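Luciferase-like enzymeAMP-CoA-ligase (Zophobas atratus, PDB 4W8O) is a luciferase-like member of the ANL superfamily that probably activates carboxylic acids with ATP as acyl-adenylates and passes them to coenzyme A. Local coordinates at residues Y31-Q37 and T47-V51; T78-S84 and R244-R248; T274-T278 and Q305-L309. One frame throughout, in Å; residues are numbered along the deposited sequence.

Contact 1 of 3, residues Y31-Q37 and T47-V51; sequences YADRICQ and TYSSV
Cys36 covers one face of the Tyr48 ring with its CB and SG. The CB stands over the middle of the ring, 3.6 Å from the centroid and only 3° off the normal, a CH-pi contact. The sulfur sits over the same face, nearer the rim, with SG 3.7 Å from Tyr48 CE1. This is a sulfur-aromatic contact. With SG anti to its own backbone N (chi1 175°), Cys36 also brings the sulfur to CG2 of Val51, one helical turn beyond Tyr48. The opposite face of the ring meets CB of Tyr31, so the ring is sandwiched between Cys36 and Tyr31 CB. The phenol of Tyr31 turns elsewhere and lays CD1 over the guanidinium of Arg34.

The far end of Tyr48 is polar and buried. Its OH is hydrogen-bonded to Ser242 O and takes a bond from a water that also donates to Cys36 O.

Backbone bonds close the base of the contact. Tyr48 N donates to Arg34 O at 3.1 Å. Ser49 N donates to Ala32 O at 2.8 Å. Thr47 is the N-cap: its OG1 accepts from Ser50 N at 3.1 Å. The first two N-H groups of helix 48-64 are thus taken by the 31-34 turn and the third by the cap. Ile35 and Thr47 form a non-hydrogen-bonded antiparallel pair, and a classic beta bulge follows, where Cys36 and Gln37 both face Glu46. The whole is a beta-hairpin at the sheet edge, running directly into an N-capped helix.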
ATOM      1  N   TYR A  31      -8.040 -16.867   9.809  1.00 41.13           N
ATOM      2  CA  TYR A  31      -9.298 -16.126   9.668  1.00 41.03           C
ATOM      3  C   TYR A  31     -10.200 -16.678   8.570  1.00 40.40           C
ATOM      4  O   TYR A  31     -10.955 -15.926   7.961  1.00 40.91           O
ATOM      5  CB  TYR A  31      -8.988 -14.646   9.410  1.00 40.36           C
ATOM      6  CG  TYR A  31      -8.076 -14.066  10.468  1.00 41.13           C
ATOM      7  CD1 TYR A  31      -8.514 -13.935  11.785  1.00 42.31           C
ATOM      8  CD2 TYR A  31      -6.774 -13.667  10.163  1.00 40.21           C
ATOM      9  CE1 TYR A  31      -7.687 -13.416  12.762  1.00 42.84           C
ATOM     10  CE2 TYR A  31      -5.941 -13.152  11.138  1.00 40.45           C
ATOM     11  CZ  TYR A  31      -6.404 -13.029  12.433  1.00 41.79           C
ATOM     12  OH  TYR A  31      -5.590 -12.515  13.409  1.00 42.90           O
ATOM     13  N   ALA A  32     -10.151 -17.992   8.361  1.00 40.71           N
ATOM     14  CA  ALA A  32     -10.808 -18.661   7.230  1.00 41.10           C
ATOM     15  C   ALA A  32     -12.275 -18.272   6.963  1.00 42.37           C
ATOM     16  O   ALA A  32     -12.665 -18.059   5.810  1.00 41.17           O
ATOM     17  CB  ALA A  32     -10.701 -20.175   7.398  1.00 42.31           C
ATOM     18  N   ASP A  33     -13.086 -18.197   8.016  1.00 44.50           N
ATOM     19  CA  ASP A  33     -14.527 -17.956   7.860  1.00 45.85           C
ATOM     20  C   ASP A  33     -14.899 -16.477   7.729  1.00 45.29           C
ATOM     21  O   ASP A  33     -16.018 -16.152   7.336  1.00 46.22           O
ATOM     22  CB  ASP A  33     -15.295 -18.593   9.017  1.00 48.31           C
ATOM     23  CG  ASP A  33     -15.099 -20.094   9.086  1.00 50.17           C
ATOM     24  OD1 ASP A  33     -14.693 -20.692   8.066  1.00 50.83           O
ATOM     25  OD2 ASP A  33     -15.344 -20.683  10.161  1.00 52.57           O
ATOM     26  N   ARG A  34     -13.972 -15.582   8.051  1.00 44.32           N
ATOM     27  CA  ARG A  34     -14.219 -14.146   7.914  1.00 44.37           C
ATOM     28  C   ARG A  34     -14.242 -13.695   6.453  1.00 42.75           C
ATOM     29  O   ARG A  34     -13.776 -14.412   5.568  1.00 41.45           O
ATOM     30  CB  ARG A  34     -13.154 -13.352   8.667  1.00 44.65           C
ATOM     31  CG  ARG A  34     -13.144 -13.603  10.161  1.00 46.33           C
ATOM     32  CD  ARG A  34     -12.291 -12.569  10.853  1.00 46.59           C
ATOM     33  NE  ARG A  34     -12.198 -12.817  12.282  1.00 49.45           N
ATOM     34  CZ  ARG A  34     -11.511 -12.064  13.138  1.00 50.61           C
ATOM     35  NH1 ARG A  34     -10.833 -10.999  12.717  1.00 50.00           N
ATOM     36  NH2 ARG A  34     -11.491 -12.388  14.425  1.00 52.19           N
ATOM     37  N   ILE A  35     -14.790 -12.505   6.214  1.00 42.42           N
ATOM     38  CA  ILE A  35     -14.844 -11.942   4.870  1.00 41.70           C
ATOM     39  C   ILE A  35     -13.519 -11.253   4.567  1.00 39.41           C
ATOM     40  O   ILE A  35     -13.151 -10.300   5.238  1.00 39.36           O
ATOM     41  CB  ILE A  35     -15.977 -10.898   4.693  1.00 42.76           C
ATOM     42  CG1 ILE A  35     -17.348 -11.465   5.100  1.00 45.00           C
ATOM     43  CG2 ILE A  35     -16.013 -10.404   3.249  1.00 41.82           C
ATOM     44  CD1 ILE A  35     -17.796 -12.678   4.307  1.00 45.73           C
ATOM     45  N   CYS A  36     -12.820 -11.727   3.542  1.00 37.72           N
ATOM     46  CA  CYS A  36     -11.537 -11.142   3.147  1.00 36.67           C
ATOM     47  C   CYS A  36     -11.722  -9.826   2.380  1.00 35.84           C
ATOM     48  O   CYS A  36     -11.139  -8.801   2.736  1.00 34.98           O
ATOM     49  CB  CYS A  36     -10.749 -12.140   2.293  1.00 36.21           C
ATOM     50  SG  CYS A  36      -9.194 -11.519   1.615  1.00 36.04           S
ATOM     51  N   GLN A  37     -12.544  -9.881   1.334  1.00 35.77           N
ATOM     52  CA  GLN A  37     -12.698  -8.783   0.388  1.00 34.98           C
ATOM     53  C   GLN A  37     -14.146  -8.650  -0.097  1.00 35.71           C
ATOM     54  O   GLN A  37     -14.873  -9.650  -0.261  1.00 36.18           O
ATOM     55  CB  GLN A  37     -11.755  -8.977  -0.811  1.00 33.98           C
ATOM     56  CG  GLN A  37     -11.892 -10.310  -1.535  1.00 34.80           C
ATOM     57  CD  GLN A  37     -11.047 -10.404  -2.803  1.00 34.93           C
ATOM     58  OE1 GLN A  37     -10.247  -9.523  -3.101  1.00 35.41           O
ATOM     59  NE2 GLN A  37     -11.223 -11.480  -3.552  1.00 35.76           N
ATOM     60  N   THR A  47     -14.600 -15.037   1.183  1.00 39.11           N
ATOM     61  CA  THR A  47     -13.999 -15.354   2.468  1.00 38.72           C
ATOM     62  C   THR A  47     -12.510 -15.632   2.325  1.00 37.21           C
ATOM     63  O   THR A  47     -12.018 -15.880   1.221  1.00 35.56           O
ATOM     64  CB  THR A  47     -14.647 -16.590   3.101  1.00 40.08           C
ATOM     65  OG1 THR A  47     -14.500 -17.707   2.221  1.00 40.31           O
ATOM     66  CG2 THR A  47     -16.116 -16.344   3.353  1.00 41.66           C
ATOM     67  N   TYR A  48     -11.804 -15.590   3.455  1.00 36.71           N
ATOM     68  CA  TYR A  48     -10.386 -15.954   3.502  1.00 35.56           C
ATOM     69  C   TYR A  48     -10.176 -17.401   3.085  1.00 36.09           C
ATOM     70  O   TYR A  48      -9.198 -17.721   2.407  1.00 34.83           O
ATOM     71  CB  TYR A  48      -9.802 -15.728   4.896  1.00 35.81           C
ATOM     72  CG  TYR A  48      -9.433 -14.290   5.169  1.00 35.00           C
ATOM     73  CD1 TYR A  48      -8.221 -13.765   4.724  1.00 33.72           C
ATOM     74  CD2 TYR A  48     -10.296 -13.448   5.863  1.00 36.07           C
ATOM     75  CE1 TYR A  48      -7.879 -12.444   4.964  1.00 33.00           C
ATOM     76  CE2 TYR A  48      -9.963 -12.126   6.106  1.00 35.31           C
ATOM     77  CZ  TYR A  48      -8.755 -11.627   5.658  1.00 33.86           C
ATOM     78  OH  TYR A  48      -8.423 -10.312   5.910  1.00 33.44           O
ATOM     79  N   SER A  49     -11.099 -18.267   3.491  1.00 36.95           N
ATOM     80  CA  SER A  49     -11.082 -19.662   3.080  1.00 38.20           C
ATOM     81  C   SER A  49     -11.088 -19.808   1.558  1.00 37.30           C
ATOM     82  O   SER A  49     -10.279 -20.538   0.989  1.00 36.34           O
ATOM     83  CB  SER A  49     -12.298 -20.390   3.648  1.00 39.83           C
ATOM     84  OG  SER A  49     -12.359 -21.689   3.110  1.00 42.03           O
ATOM     85  N   SER A  50     -12.026 -19.124   0.915  1.00 37.23           N
ATOM     86  CA  SER A  50     -12.156 -19.170  -0.533  1.00 36.96           C
ATOM     87  C   SER A  50     -10.935 -18.573  -1.220  1.00 35.60           C
ATOM     88  O   SER A  50     -10.473 -19.097  -2.232  1.00 35.84           O
ATOM     89  CB  SER A  50     -13.419 -18.428  -0.977  1.00 37.32           C
ATOM     90  OG  SER A  50     -13.541 -18.427  -2.385  1.00 36.46           O
ATOM     91  N   VAL A  51     -10.416 -17.478  -0.678  1.00 35.24           N
ATOM     92  CA  VAL A  51      -9.207 -16.867  -1.218  1.00 34.36           C
ATOM     93  C   VAL A  51      -8.011 -17.815  -1.134  1.00 34.64           C
ATOM     94  O   VAL A  51      -7.201 -17.887  -2.076  1.00 33.76           O
ATOM     95  CB  VAL A  51      -8.888 -15.542  -0.510  1.00 33.86           C
ATOM     96  CG1 VAL A  51      -7.456 -15.092  -0.789  1.00 33.05           C
ATOM     97  CG2 VAL A  51      -9.876 -14.473  -0.954  1.00 33.88           C
TER
HETATM   98  O   HOH W   1      -8.393  -8.542   3.549  1.00 33.04           O

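Contact 2 of 3, residues T78-S84 and R244-R248; sequences TNSLDNS and RVFAR
Phe246 holds its ring between its own backbone N and carbonyl carbon (chi1 59°), and this carries the ring onto the chain at Asn79 and Ser80. Arg244 starts out extended and bends at its third torsion (59°), which sets the guanidinium beside Ser84. The Phe246 ring meets Asn79 CB at CD1 (3.6 Å). Its outer end lies against the main chain of Ser80, with CZ 3.2 Å from Ser80 C. The side chains of Leu81 and Phe246 cross at about a right angle, with Leu81 CD2 4.1 Å from Phe246 CZ.

The 78-84 loop joins strand 72-76 to helix 85-92. It is shaped by an ST turn, in which Ser80 OG accepts from Asp82 N. Asn83 OD1 takes Ser80 N at 3.0 Å, from above its carbonyl plane. In this way the loop of one mixed sheet's strand packs on strand 243-246 of the other mixed sheet of the AMP-binding fold.

No direct hydrogen bond spans the two segments; waters do the polar work. One accepts from Arg244 NH1 and donates to Asn83 OD1. A second accepts from Arg244 NH2 at 2.8 Å and is hydrogen-bonded to Ser84 OG. Both lie at the guanidinium edge, in its plane. His221 also binds NH1. A third water links Asn79 ND2 to Ala247 O, while Thr223 O is another acceptor for ND2. At the exposed end Arg248 folds back, CD 3.7 Å from Thr78 CB. Thr78 OG1 lies over a face of its guanidinium and is hydrogen-bonded to Glu124.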
ATOM      1  N   THR A  78      -7.229  -2.765 -12.454  1.00 31.63           N
ATOM      2  CA  THR A  78      -7.998  -2.127 -11.408  1.00 31.87           C
ATOM      3  C   THR A  78      -8.374  -3.179 -10.361  1.00 30.89           C
ATOM      4  O   THR A  78      -8.124  -4.377 -10.538  1.00 30.40           O
ATOM      5  CB  THR A  78      -9.278  -1.473 -11.965  1.00 33.48           C
ATOM      6  OG1 THR A  78      -9.965  -2.400 -12.812  1.00 34.30           O
ATOM      7  CG2 THR A  78      -8.952  -0.222 -12.759  1.00 34.94           C
ATOM      8  N   ASN A  79      -8.959  -2.733  -9.261  1.00 31.31           N
ATOM      9  CA  ASN A  79      -9.341  -3.640  -8.185  1.00 31.38           C
ATOM     10  C   ASN A  79     -10.576  -4.465  -8.552  1.00 31.80           C
ATOM     11  O   ASN A  79     -11.546  -3.951  -9.123  1.00 32.14           O
ATOM     12  CB  ASN A  79      -9.581  -2.860  -6.887  1.00 31.91           C
ATOM     13  CG  ASN A  79      -8.297  -2.296  -6.296  1.00 31.65           C
ATOM     14  OD1 ASN A  79      -7.267  -2.967  -6.251  1.00 31.49           O
ATOM     15  ND2 ASN A  79      -8.362  -1.070  -5.811  1.00 32.43           N
ATOM     16  N   SER A  80     -10.513  -5.755  -8.241  1.00 31.59           N
ATOM     17  CA  SER A  80     -11.618  -6.688  -8.477  1.00 32.57           C
ATOM     18  C   SER A  80     -11.484  -7.810  -7.462  1.00 32.33           C
ATOM     19  O   SER A  80     -10.535  -7.827  -6.689  1.00 31.63           O
ATOM     20  CB  SER A  80     -11.559  -7.259  -9.895  1.00 32.85           C
ATOM     21  OG  SER A  80     -10.483  -8.184 -10.016  1.00 32.80           O
ATOM     22  N   LEU A  81     -12.416  -8.756  -7.460  1.00 33.40           N
ATOM     23  CA  LEU A  81     -12.272  -9.928  -6.597  1.00 33.71           C
ATOM     24  C   LEU A  81     -11.173 -10.887  -7.071  1.00 33.04           C
ATOM     25  O   LEU A  81     -10.819 -11.819  -6.346  1.00 32.92           O
ATOM     26  CB  LEU A  81     -13.600 -10.677  -6.465  1.00 35.20           C
ATOM     27  CG  LEU A  81     -14.716  -9.968  -5.694  1.00 36.18           C
ATOM     28  CD1 LEU A  81     -15.940 -10.859  -5.712  1.00 38.30           C
ATOM     29  CD2 LEU A  81     -14.324  -9.648  -4.259  1.00 35.77           C
ATOM     30  N   ASP A  82     -10.622 -10.664  -8.267  1.00 33.07           N
ATOM     31  CA  ASP A  82      -9.586 -11.552  -8.798  1.00 32.33           C
ATOM     32  C   ASP A  82      -8.173 -10.961  -8.837  1.00 31.82           C
ATOM     33  O   ASP A  82      -7.201 -11.723  -8.866  1.00 31.12           O
ATOM     34  CB  ASP A  82      -9.965 -12.015 -10.204  1.00 32.71           C
ATOM     35  CG  ASP A  82     -11.248 -12.837 -10.230  1.00 33.14           C
ATOM     36  OD1 ASP A  82     -11.657 -13.381  -9.188  1.00 33.19           O
ATOM     37  OD2 ASP A  82     -11.855 -12.930 -11.302  1.00 34.11           O
ATOM     38  N   ASN A  83      -8.039  -9.633  -8.839  1.00 30.99           N
ATOM     39  CA  ASN A  83      -6.744  -9.037  -9.162  1.00 30.22           C
ATOM     40  C   ASN A  83      -5.627  -9.364  -8.165  1.00 29.21           C
ATOM     41  O   ASN A  83      -4.466  -9.463  -8.560  1.00 28.41           O
ATOM     42  CB  ASN A  83      -6.844  -7.523  -9.392  1.00 30.31           C
ATOM     43  CG  ASN A  83      -6.942  -6.740  -8.108  1.00 30.33           C
ATOM     44  OD1 ASN A  83      -7.889  -6.901  -7.350  1.00 30.95           O
ATOM     45  ND2 ASN A  83      -5.975  -5.859  -7.870  1.00 30.83           N
ATOM     46  N   SER A  84      -5.974  -9.549  -6.894  1.00 28.78           N
ATOM     47  CA  SER A  84      -4.972  -9.907  -5.889  1.00 29.35           C
ATOM     48  C   SER A  84      -4.696 -11.424  -5.784  1.00 29.65           C
ATOM     49  O   SER A  84      -3.702 -11.832  -5.183  1.00 29.95           O
ATOM     50  CB  SER A  84      -5.348  -9.328  -4.514  1.00 29.40           C
ATOM     51  OG  SER A  84      -6.475  -9.984  -3.971  1.00 30.50           O
ATOM     52  N   ARG A 244     -11.348  -5.951   3.540  1.00 33.83           N
ATOM     53  CA  ARG A 244     -10.998  -4.885   2.605  1.00 33.27           C
ATOM     54  C   ARG A 244     -12.154  -4.655   1.633  1.00 34.46           C
ATOM     55  O   ARG A 244     -12.619  -5.599   0.978  1.00 35.07           O
ATOM     56  CB  ARG A 244      -9.733  -5.248   1.829  1.00 32.70           C
ATOM     57  CG  ARG A 244      -9.165  -4.112   0.975  1.00 32.42           C
ATOM     58  CD  ARG A 244      -7.780  -4.446   0.435  1.00 31.95           C
ATOM     59  NE  ARG A 244      -7.798  -5.655  -0.392  1.00 31.56           N
ATOM     60  CZ  ARG A 244      -8.171  -5.715  -1.668  1.00 31.36           C
ATOM     61  NH1 ARG A 244      -8.554  -4.625  -2.325  1.00 32.08           N
ATOM     62  NH2 ARG A 244      -8.147  -6.878  -2.307  1.00 31.54           N
ATOM     63  N   VAL A 245     -12.613  -3.408   1.548  1.00 34.22           N
ATOM     64  CA  VAL A 245     -13.643  -3.025   0.582  1.00 34.52           C
ATOM     65  C   VAL A 245     -13.050  -2.096  -0.483  1.00 33.57           C
ATOM     66  O   VAL A 245     -12.264  -1.206  -0.178  1.00 33.16           O
ATOM     67  CB  VAL A 245     -14.841  -2.350   1.280  1.00 35.64           C
ATOM     68  CG1 VAL A 245     -16.021  -2.214   0.322  1.00 36.33           C
ATOM     69  CG2 VAL A 245     -15.246  -3.145   2.522  1.00 36.15           C
ATOM     70  N   PHE A 246     -13.406  -2.328  -1.739  1.00 33.41           N
ATOM     71  CA  PHE A 246     -12.938  -1.473  -2.820  1.00 33.23           C
ATOM     72  C   PHE A 246     -14.084  -1.044  -3.729  1.00 34.21           C
ATOM     73  O   PHE A 246     -15.133  -1.684  -3.786  1.00 34.40           O
ATOM     74  CB  PHE A 246     -11.824  -2.162  -3.630  1.00 31.79           C
ATOM     75  CG  PHE A 246     -12.236  -3.469  -4.249  1.00 31.87           C
ATOM     76  CD1 PHE A 246     -12.842  -3.499  -5.495  1.00 32.18           C
ATOM     77  CD2 PHE A 246     -12.023  -4.667  -3.581  1.00 31.75           C
ATOM     78  CE1 PHE A 246     -13.230  -4.699  -6.064  1.00 32.40           C
ATOM     79  CE2 PHE A 246     -12.407  -5.871  -4.144  1.00 32.18           C
ATOM     80  CZ  PHE A 246     -13.019  -5.886  -5.386  1.00 32.61           C
ATOM     81  N   ALA A 247     -13.864   0.069  -4.416  1.00 35.89           N
ATOM     82  CA  ALA A 247     -14.757   0.555  -5.446  1.00 37.31           C
ATOM     83  C   ALA A 247     -13.903   1.253  -6.505  1.00 38.88           C
ATOM     84  O   ALA A 247     -12.836   1.808  -6.203  1.00 36.78           O
ATOM     85  CB  ALA A 247     -15.787   1.499  -4.854  1.00 38.64           C
ATOM     86  N   ARG A 248     -14.373   1.211  -7.745  1.00 43.80           N
ATOM     87  CA  ARG A 248     -13.586   1.681  -8.870  1.00 47.70           C
ATOM     88  C   ARG A 248     -13.378   3.188  -8.828  1.00 46.88           C
ATOM     89  O   ARG A 248     -12.278   3.669  -9.071  1.00 47.54           O
ATOM     90  CB  ARG A 248     -14.255   1.300 -10.190  1.00 51.68           C
ATOM     91  CG  ARG A 248     -13.247   1.072 -11.294  1.00 55.74           C
ATOM     92  CD  ARG A 248     -12.692  -0.344 -11.227  1.00 58.47           C
ATOM     93  NE  ARG A 248     -13.590  -1.305 -11.873  1.00 61.67           N
ATOM     94  CZ  ARG A 248     -13.726  -1.440 -13.191  1.00 63.65           C
ATOM     95  NH1 ARG A 248     -14.573  -2.339 -13.681  1.00 65.99           N
ATOM     96  NH2 ARG A 248     -13.025  -0.676 -14.026  1.00 65.15           N
TER
HETATM   97  O   HOH W   2     -10.455   0.617  -6.676  1.00 39.45           O
HETATM   98  O   HOH W   3      -9.100  -5.849  -5.123  1.00 31.16           O
HETATM   99  O   HOH W   4      -7.817  -9.544  -1.607  1.00 39.47           O

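Contact 3 of 3, residues T274-T278 and Q305-L309; sequences TYQLT and QYKKL
The amide of Gln305 stacks on the ring of Tyr275, the two planes 16° apart. CD lies 3.4 Å above the ring plane, offset toward the rim, and OE1 is 3.2 Å from Tyr275 CE2. CG is also over this face, in CH-pi contact. NE2 points between two threonines one helical turn apart. It donates to Thr278 OG1 at 3.1 Å, almost straight, and to Thr274 OG1 at 3.2 Å. Both acceptors lie in the amide plane, so the two bonds and the stack fix its rotation.

A bend at chi2 (59°) of Gln305 turns the amide along the ring. A water donates to OE1 and is hydrogen-bonded to Thr278 OG1. Thr274 OG1 is tied to Pro271 O, and Ser302 OG is hydrogen-bonded to Gln305 N.

Beyond NE2, on the side of the amide away from Tyr275, Leu309 lies across both threonines, with CD1 3.8 Å from Thr274 CB and CD2 3.7 Å from Thr278 CG2. Met301 packs on Thr274 and Leu309. The segment axes cross at 52° and pass 10.1 Å apart. The weakly bonded helix 274-278 thus packs on helix 303-312; they follow the neighbouring parallel strands 266-268 and 293-297 of the AMP-binding fold.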
ATOM      1  N   THR A 274     -12.306  14.143  -0.633  1.00 30.56           N
ATOM      2  CA  THR A 274     -13.188  14.313   0.536  1.00 30.78           C
ATOM      3  C   THR A 274     -14.210  15.424   0.345  1.00 31.90           C
ATOM      4  O   THR A 274     -15.239  15.426   1.005  1.00 31.41           O
ATOM      5  CB  THR A 274     -12.431  14.616   1.843  1.00 30.38           C
ATOM      6  OG1 THR A 274     -11.729  15.857   1.725  1.00 30.73           O
ATOM      7  CG2 THR A 274     -11.474  13.497   2.185  1.00 29.50           C
ATOM      8  N   TYR A 275     -13.912  16.361  -0.552  1.00 33.51           N
ATOM      9  CA  TYR A 275     -14.842  17.432  -0.895  1.00 35.32           C
ATOM     10  C   TYR A 275     -16.117  16.897  -1.538  1.00 36.05           C
ATOM     11  O   TYR A 275     -17.162  17.540  -1.444  1.00 38.19           O
ATOM     12  CB  TYR A 275     -14.165  18.487  -1.782  1.00 36.20           C
ATOM     13  CG  TYR A 275     -13.195  19.356  -1.007  1.00 36.06           C
ATOM     14  CD1 TYR A 275     -11.864  18.989  -0.856  1.00 35.58           C
ATOM     15  CD2 TYR A 275     -13.621  20.534  -0.401  1.00 37.10           C
ATOM     16  CE1 TYR A 275     -10.984  19.771  -0.129  1.00 35.86           C
ATOM     17  CE2 TYR A 275     -12.748  21.319   0.329  1.00 37.31           C
ATOM     18  CZ  TYR A 275     -11.433  20.936   0.460  1.00 37.10           C
ATOM     19  OH  TYR A 275     -10.570  21.727   1.185  1.00 39.26           O
ATOM     20  N   GLN A 276     -16.045  15.724  -2.164  1.00 35.36           N
ATOM     21  CA  GLN A 276     -17.245  15.051  -2.660  1.00 35.96           C
ATOM     22  C   GLN A 276     -18.126  14.516  -1.525  1.00 35.80           C
ATOM     23  O   GLN A 276     -19.345  14.428  -1.681  1.00 35.63           O
ATOM     24  CB  GLN A 276     -16.883  13.921  -3.617  1.00 36.66           C
ATOM     25  CG  GLN A 276     -16.261  14.406  -4.914  1.00 37.61           C
ATOM     26  CD  GLN A 276     -16.191  13.322  -5.977  1.00 38.94           C
ATOM     27  OE1 GLN A 276     -17.117  12.528  -6.134  1.00 38.74           O
ATOM     28  NE2 GLN A 276     -15.089  13.291  -6.720  1.00 39.75           N
ATOM     29  N   LEU A 277     -17.516  14.169  -0.392  1.00 34.63           N
ATOM     30  CA  LEU A 277     -18.269  13.694   0.776  1.00 34.82           C
ATOM     31  C   LEU A 277     -19.017  14.836   1.456  1.00 35.09           C
ATOM     32  O   LEU A 277     -20.194  14.715   1.752  1.00 34.58           O
ATOM     33  CB  LEU A 277     -17.346  13.029   1.800  1.00 34.27           C
ATOM     34  CG  LEU A 277     -16.533  11.837   1.304  1.00 33.74           C
ATOM     35  CD1 LEU A 277     -15.516  11.417   2.348  1.00 33.04           C
ATOM     36  CD2 LEU A 277     -17.459  10.688   0.941  1.00 33.91           C
ATOM     37  N   THR A 278     -18.316  15.940   1.698  1.00 35.81           N
ATOM     38  CA  THR A 278     -18.880  17.086   2.400  1.00 36.98           C
ATOM     39  C   THR A 278     -19.915  17.867   1.574  1.00 38.72           C
ATOM     40  O   THR A 278     -20.666  18.646   2.125  1.00 39.77           O
ATOM     41  CB  THR A 278     -17.773  18.045   2.862  1.00 36.95           C
ATOM     42  OG1 THR A 278     -16.898  18.320   1.766  1.00 37.04           O
ATOM     43  CG2 THR A 278     -16.968  17.423   4.014  1.00 36.77           C
ATOM     44  N   GLN A 305     -11.986  22.170   5.957  1.00 39.48           N
ATOM     45  CA  GLN A 305     -12.390  20.885   5.404  1.00 39.20           C
ATOM     46  C   GLN A 305     -12.253  19.791   6.452  1.00 39.58           C
ATOM     47  O   GLN A 305     -13.125  18.929   6.587  1.00 38.59           O
ATOM     48  CB  GLN A 305     -11.557  20.539   4.163  1.00 38.21           C
ATOM     49  CG  GLN A 305     -11.968  19.249   3.465  1.00 37.10           C
ATOM     50  CD  GLN A 305     -13.409  19.250   3.005  1.00 36.95           C
ATOM     51  OE1 GLN A 305     -14.092  20.266   3.069  1.00 37.09           O
ATOM     52  NE2 GLN A 305     -13.880  18.104   2.539  1.00 36.49           N
ATOM     53  N   TYR A 306     -11.143  19.832   7.183  1.00 41.63           N
ATOM     54  CA  TYR A 306     -10.911  18.905   8.283  1.00 42.19           C
ATOM     55  C   TYR A 306     -12.089  18.951   9.260  1.00 42.56           C
ATOM     56  O   TYR A 306     -12.665  17.917   9.595  1.00 41.68           O
ATOM     57  CB  TYR A 306      -9.587  19.226   8.995  1.00 43.98           C
ATOM     58  CG  TYR A 306      -9.269  18.231  10.076  1.00 45.79           C
ATOM     59  CD1 TYR A 306      -9.774  18.388  11.360  1.00 46.98           C
ATOM     60  CD2 TYR A 306      -8.503  17.102   9.802  1.00 46.69           C
ATOM     61  CE1 TYR A 306      -9.509  17.464  12.352  1.00 48.31           C
ATOM     62  CE2 TYR A 306      -8.229  16.169  10.791  1.00 47.23           C
ATOM     63  CZ  TYR A 306      -8.736  16.355  12.063  1.00 48.10           C
ATOM     64  OH  TYR A 306      -8.473  15.430  13.045  1.00 49.39           O
ATOM     65  N   LYS A 307     -12.463  20.154   9.685  1.00 43.66           N
ATOM     66  CA  LYS A 307     -13.595  20.331  10.591  1.00 45.27           C
ATOM     67  C   LYS A 307     -14.899  19.807  10.001  1.00 43.89           C
ATOM     68  O   LYS A 307     -15.644  19.100  10.679  1.00 43.80           O
ATOM     69  CB  LYS A 307     -13.779  21.803  10.958  1.00 48.44           C
ATOM     70  CG  LYS A 307     -12.814  22.302  12.015  1.00 50.92           C
ATOM     71  CD  LYS A 307     -13.272  23.639  12.586  1.00 53.72           C
ATOM     72  CE  LYS A 307     -12.388  24.084  13.738  1.00 55.87           C
ATOM     73  NZ  LYS A 307     -10.994  24.357  13.287  1.00 56.67           N
ATOM     74  N   LYS A 308     -15.176  20.163   8.748  1.00 42.20           N
ATOM     75  CA  LYS A 308     -16.392  19.709   8.074  1.00 41.29           C
ATOM     76  C   LYS A 308     -16.476  18.187   8.065  1.00 40.39           C
ATOM     77  O   LYS A 308     -17.557  17.625   8.244  1.00 40.08           O
ATOM     78  CB  LYS A 308     -16.481  20.252   6.638  1.00 41.06           C
ATOM     79  CG  LYS A 308     -16.896  21.715   6.537  1.00 42.00           C
ATOM     80  CD  LYS A 308     -17.245  22.090   5.102  1.00 42.09           C
ATOM     81  CE  LYS A 308     -17.661  23.551   4.967  1.00 42.93           C
ATOM     82  NZ  LYS A 308     -16.595  24.424   4.393  1.00 42.92           N
ATOM     83  N   LEU A 309     -15.336  17.526   7.870  1.00 39.68           N
ATOM     84  CA  LEU A 309     -15.294  16.067   7.877  1.00 39.38           C
ATOM     85  C   LEU A 309     -15.627  15.467   9.245  1.00 40.27           C
ATOM     86  O   LEU A 309     -16.314  14.447   9.314  1.00 40.30           O
ATOM     87  CB  LEU A 309     -13.936  15.553   7.379  1.00 38.39           C
ATOM     88  CG  LEU A 309     -13.713  15.691   5.873  1.00 37.81           C
ATOM     89  CD1 LEU A 309     -12.244  15.483   5.515  1.00 37.19           C
ATOM     90  CD2 LEU A 309     -14.599  14.725   5.096  1.00 37.89           C
TER
HETATM   91  O   HOH W   5     -16.580  20.860   1.651  1.00 36.47           O

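The contacts follow one another along the chain, each closing before the next opens. Contacts 1 and 2 are neighbours, with centres about 15 Å apart. They share the nine-stranded mixed sheet, where strands 35-39 and 243-246 lie side by side. Cys36 O and Arg244 N probably form a hydrogen bond there, and Gln37 NE2 probably donates to Leu81 O. Contact 2 also involves the loop after strand 72-76 of the eight-stranded sheet, so the pair ties the edge of one sheet to the other. Contact 3 stands apart, its centre about 25 Å from that of contact 2 and about 33 Å from that of contact 1. Its helices accompany strands 266-268 and 293-297, a distant part of the nine-stranded sheet.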